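Local coordinates for protein putative Zn-dependent exopeptidase (Bacteroides vulgatus ATCC 8482, PDB 3GUX) that is a putative zinc-dependent exopeptidase of peptidase family M28, probably an aminopeptidase that removes residues from the amino end of peptides, at residues A26-A29 / Y30-Q34; V302-T305 / V306-I310. All blocks are in the same frame, centred on the assembly; numbering follows the deposited sequence. Where two conformers were deposited one is given.

Interaction 1: A26-A29 / Y30-Q34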
loop_
_atom_site.group_PDB
_atom_site.type_symbol
_atom_site.label_atom_id
_atom_site.label_comp_id
_atom_site.label_asym_id
_atom_site.label_seq_id
_atom_site.Cartn_x
_atom_site.Cartn_y
_atom_site.Cartn_z
ATOM N N ALA A 26 11.329 -7.453 9.144
ATOM C CA ALA A 26 11.932 -6.613 8.114
ATOM C C ALA A 26 12.817 -7.379 7.121
ATOM O O ALA A 26 12.901 -6.938 5.942
ATOM C CB ALA A 26 12.693 -5.444 8.742
ATOM N N ASP A 27 13.482 -8.466 7.538
ATOM C CA ASP A 27 14.285 -9.237 6.571
ATOM C C ASP A 27 13.368 -9.968 5.579
ATOM O O ASP A 27 13.722 -10.138 4.425
ATOM C CB ASP A 27 15.238 -10.236 7.223
ATOM C CG ASP A 27 16.211 -10.819 6.223
ATOM O OD1 ASP A 27 16.856 -10.034 5.495
ATOM O OD2 ASP A 27 16.324 -12.055 6.147
ATOM N N SER A 28 12.203 -10.413 6.041
ATOM C CA SER A 28 11.211 -11.028 5.178
ATOM C C SER A 28 10.718 -9.986 4.144
ATOM O O SER A 28 10.737 -10.275 2.968
ATOM C CB SER A 28 10.066 -11.595 6.012
ATOM O OG SER A 28 9.150 -12.284 5.204
ATOM N N ALA A 29 10.365 -8.771 4.594
ATOM C CA ALA A 29 9.916 -7.703 3.678
ATOM C C ALA A 29 11.030 -7.383 2.678
ATOM O O ALA A 29 10.773 -7.240 1.502
ATOM C CB ALA A 29 9.457 -6.427 4.433
ATOM N N TYR A 30 12.269 -7.304 3.161
ATOM C CA TYR A 30 13.435 -7.052 2.305
ATOM C C TYR A 30 13.533 -8.080 1.175
ATOM O O TYR A 30 13.742 -7.713 0.018
ATOM C CB TYR A 30 14.725 -7.059 3.155
ATOM C CG TYR A 30 15.976 -6.632 2.408
ATOM C CD1 TYR A 30 16.673 -7.518 1.616
ATOM C CD2 TYR A 30 16.428 -5.317 2.480
ATOM C CE1 TYR A 30 17.791 -7.108 0.936
ATOM C CE2 TYR A 30 17.558 -4.912 1.829
ATOM C CZ TYR A 30 18.227 -5.797 1.055
ATOM O OH TYR A 30 19.349 -5.388 0.368
ATOM N N GLN A 31 13.362 -9.359 1.501
ATOM C CA GLN A 31 13.397 -10.396 0.483
ATOM C C GLN A 31 12.270 -10.308 -0.560
ATOM O O GLN A 31 12.503 -10.587 -1.754
ATOM C CB GLN A 31 13.411 -11.785 1.140
ATOM C CG GLN A 31 14.674 -12.060 1.968
ATOM C CD GLN A 31 15.980 -11.813 1.212
ATOM O OE1 GLN A 31 16.951 -11.366 1.813
ATOM N NE2 GLN A 31 16.002 -12.084 -0.103
ATOM N N TYR A 32 11.073 -9.908 -0.118
ATOM C CA TYR A 32 9.956 -9.700 -1.056
ATOM C C TYR A 32 10.287 -8.534 -1.989
ATOM O O TYR A 32 9.917 -8.551 -3.134
ATOM C CB TYR A 32 8.610 -9.464 -0.346
ATOM C CG TYR A 32 8.190 -10.565 0.600
ATOM C CD1 TYR A 32 8.361 -11.921 0.281
ATOM C CD2 TYR A 32 7.581 -10.261 1.801
ATOM C CE1 TYR A 32 7.963 -12.921 1.170
ATOM C CE2 TYR A 32 7.177 -11.247 2.672
ATOM C CZ TYR A 32 7.375 -12.565 2.349
ATOM O OH TYR A 32 6.983 -13.516 3.233
ATOM N N ILE A 33 11.002 -7.533 -1.488
ATOM C CA ILE A 33 11.443 -6.445 -2.330
ATOM C C ILE A 33 12.468 -6.951 -3.349
ATOM O O ILE A 33 12.348 -6.654 -4.553
ATOM C CB ILE A 33 11.997 -5.268 -1.526
ATOM C CG1 ILE A 33 10.863 -4.685 -0.670
ATOM C CG2 ILE A 33 12.637 -4.232 -2.505
ATOM C CD1 ILE A 33 11.241 -3.715 0.419
ATOM N N GLN A 34 13.435 -7.735 -2.877
ATOM C CA GLN A 34 14.478 -8.260 -3.742
ATOM C C GLN A 34 13.902 -9.177 -4.853
ATOM O O GLN A 34 14.344 -9.117 -5.990
ATOM C CB GLN A 34 15.528 -8.973 -2.893
ATOM C CG GLN A 34 16.681 -9.565 -3.708
ATOM C CD GLN A 34 17.514 -8.499 -4.358
ATOM O OE1 GLN A 34 18.203 -7.751 -3.670
ATOM N NE2 GLN A 34 17.440 -8.400 -5.689
#
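Four backbone hydrogen bonds of the i to i+4 kind join Ala26-Ala29 to Tyr30-Gln34, making this the opening turns of the alpha-helix 26-37. Tyr30 N donates to Ala26 O at 2.9 Å, and Gln31 to Asp27, Tyr32 to Ser28 and Ile33 to Ala29 follow in step. Asp25 OD1, just ahead of the helix, accepts a hydrogen bond from Ser28 N.

Ser28 and Tyr32 carry the side-chain contact. The Tyr32 ring folds back toward the start of the helix, with its CG next to the backbone N (chi1 -57°), and this lays one face over Ser28 O, which sits 3.3 Å above the ring plane and toward its rim. Ser28 OG reaches the far end of the same ring, 3.4 Å from Tyr32 CE2 and 3.2 Å from Tyr32 OH. Ser28 OG is hydrogen-bonded to Glu139 OE1 on helix 131-146; the ring of Tyr32 packs on the same helix, against Leu138 and Arg142.

Asp27 and Gln31 run side by side. Their closest side-chain atoms are two oxygens, Asp27 OD1 and Gln31 OE1, 3.9 Å apart in one of two Asp27 conformers, so the spacing is tentative; the stronger partner of the carboxylate is Arg296, which forms a salt bridge with it and a cation-pi contact with Tyr30. Toward helix 296-311, Ile33 and Tyr30 both touch Leu299, and Ile33 CG1 lies 3.4 Å from Ala29 O.

Interaction 2: V302-T305 / V306-I310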
loop_
_atom_site.group_PDB
_atom_site.type_symbol
_atom_site.label_atom_id
_atom_site.label_comp_id
_atom_site.label_asym_id
_atom_site.label_seq_id
_atom_site.Cartn_x
_atom_site.Cartn_y
_atom_site.Cartn_z
ATOM N N VAL A 302 8.222 1.329 9.276
ATOM C CA VAL A 302 6.963 1.478 8.543
ATOM C C VAL A 302 6.031 0.306 8.797
ATOM O O VAL A 302 4.856 0.483 9.133
ATOM C CB VAL A 302 7.193 1.634 7.034
ATOM C CG1 VAL A 302 5.837 1.617 6.262
ATOM C CG2 VAL A 302 7.959 2.931 6.798
ATOM N N GLY A 303 6.554 -0.886 8.626
ATOM C CA GLY A 303 5.760 -2.084 8.765
ATOM C C GLY A 303 5.208 -2.239 10.166
ATOM O O GLY A 303 4.014 -2.521 10.333
ATOM N N GLN A 304 6.039 -2.044 11.186
ATOM C CA GLN A 304 5.542 -2.236 12.567
ATOM C C GLN A 304 4.492 -1.200 12.945
ATOM O O GLN A 304 3.523 -1.518 13.683
ATOM C CB GLN A 304 6.678 -2.178 13.596
ATOM C CG GLN A 304 6.292 -2.792 14.959
ATOM C CD GLN A 304 5.917 -4.247 14.804
ATOM O OE1 GLN A 304 6.723 -5.028 14.299
ATOM N NE2 GLN A 304 4.685 -4.621 15.222
ATOM N N THR A 305 4.705 0.039 12.496
ATOM C CA THR A 305 3.769 1.138 12.790
ATOM C C THR A 305 2.424 0.796 12.166
ATOM O O THR A 305 1.419 0.875 12.839
ATOM C CB THR A 305 4.285 2.501 12.281
ATOM O OG1 THR A 305 5.434 2.873 13.037
ATOM C CG2 THR A 305 3.198 3.624 12.361
ATOM N N VAL A 306 2.425 0.336 10.908
ATOM C CA VAL A 306 1.174 -0.037 10.247
ATOM C C VAL A 306 0.475 -1.177 10.987
ATOM O O VAL A 306 -0.726 -1.121 11.190
ATOM C CB VAL A 306 1.334 -0.342 8.727
ATOM C CG1 VAL A 306 0.035 -0.918 8.124
ATOM C CG2 VAL A 306 1.673 0.924 7.980
HETATM N N MSE A 307 1.220 -2.152 11.460
HETATM C CA MSE A 307 0.564 -3.240 12.191
HETATM C C MSE A 307 0.014 -2.797 13.535
HETATM O O MSE A 307 -1.133 -3.114 13.847
HETATM C CB MSE A 307 1.498 -4.407 12.357
HETATM C CG MSE A 307 1.968 -4.816 11.021
HETATM SE SE MSE A 307 2.572 -6.540 11.050
HETATM C CE MSE A 307 0.855 -7.198 10.619
ATOM N N ASP A 308 0.775 -2.030 14.307
ATOM C CA ASP A 308 0.266 -1.566 15.614
ATOM C C ASP A 308 -0.943 -0.638 15.421
ATOM O O ASP A 308 -1.829 -0.638 16.254
ATOM C CB ASP A 308 1.360 -0.911 16.479
ATOM C CG ASP A 308 2.190 -1.930 17.250
ATOM O OD1 ASP A 308 1.813 -2.253 18.393
ATOM O OD2 ASP A 308 3.233 -2.377 16.744
ATOM N N VAL A 309 -0.970 0.123 14.324
ATOM C CA VAL A 309 -2.113 0.955 14.027
ATOM C C VAL A 309 -3.302 0.046 13.715
ATOM O O VAL A 309 -4.323 0.137 14.400
ATOM C CB VAL A 309 -1.861 1.954 12.888
ATOM C CG1 VAL A 309 -3.183 2.543 12.361
ATOM C CG2 VAL A 309 -0.950 3.057 13.358
ATOM N N ILE A 310 -3.140 -0.877 12.765
ATOM C CA ILE A 310 -4.293 -1.679 12.318
ATOM C C ILE A 310 -4.769 -2.676 13.340
ATOM O O ILE A 310 -5.969 -2.899 13.408
ATOM C CB ILE A 310 -4.108 -2.390 10.914
ATOM C CG1 ILE A 310 -3.169 -3.587 10.962
ATOM C CG2 ILE A 310 -3.659 -1.385 9.859
ATOM C CD1 ILE A 310 -2.941 -4.174 9.579
#
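Helix 296-311 runs through Val302-Thr305 into Val306-Ile310 as regular alpha-helix, with four i to i+4 bonds, among them Val309 N to Thr305 O at 2.9 Å.

One side-chain bond spans the same turn: Gln304 NE2 donates to Asp308 OD2 at 3.1 Å, nearly straight at 165°. The hydrogen bond leaves almost in the Gln304 amide plane and arrives on the syn side of the carboxylate, 30° out of its plane. Gln304 sets off with CG opposite its own backbone N (chi1 -162°) and then bends at chi2, which swings the amide along the helix toward Asp308. The two flat groups are steeply inclined to each other, so they meet at an angle and do not stack.

Both ends are gripped from outside as well. Gln304 OE1 accepts from Lys300 NZ and from Phe24 N, its NE2 also donates to Pro22 O, and Asp308 OD1 takes Ala21 N. The buried amide and carboxylate thus bind the backbone of the chain leading up to helix 26-37. Thr305 OG1 is hydrogen-bonded to Ala301 O, one turn earlier, while its methyl CG2 comes 4.3 Å from Val309 CG2. Selenomethionine Met307 places CG 3.2 Å from Gly303 O before its chain bends away.

Around the helix, Val306 and Met307 meet Ile140 of helix 131-146, Thr305 and Asp308 lie against helix 223-236, and Val302 and Val309 pack on Leu202 and Tyr198 of strand 198-203 in the central sheet.

How the interactions relate
The two contacts are short stretches of different helices: interaction 1 opens helix 26-37 near the amino end of the modelled chain, and interaction 2 lies in helix 296-311 near its carboxyl end. Their centres are 16 Å apart and their nearest atoms about 7 Å, without touching. The helices themselves do meet, through Leu299 and Arg296 on the last helix, and both pack against helix 131-146. Residues 21-24, which lead into the first helix, bridge the two: backbone atoms of Ala21, Pro22 and Phe24 are hydrogen-bonded to side chains of interaction 2, and Phe24 touches Ala29 in interaction 1. Both ends of the modelled chain are thereby brought together beside the mixed sheet.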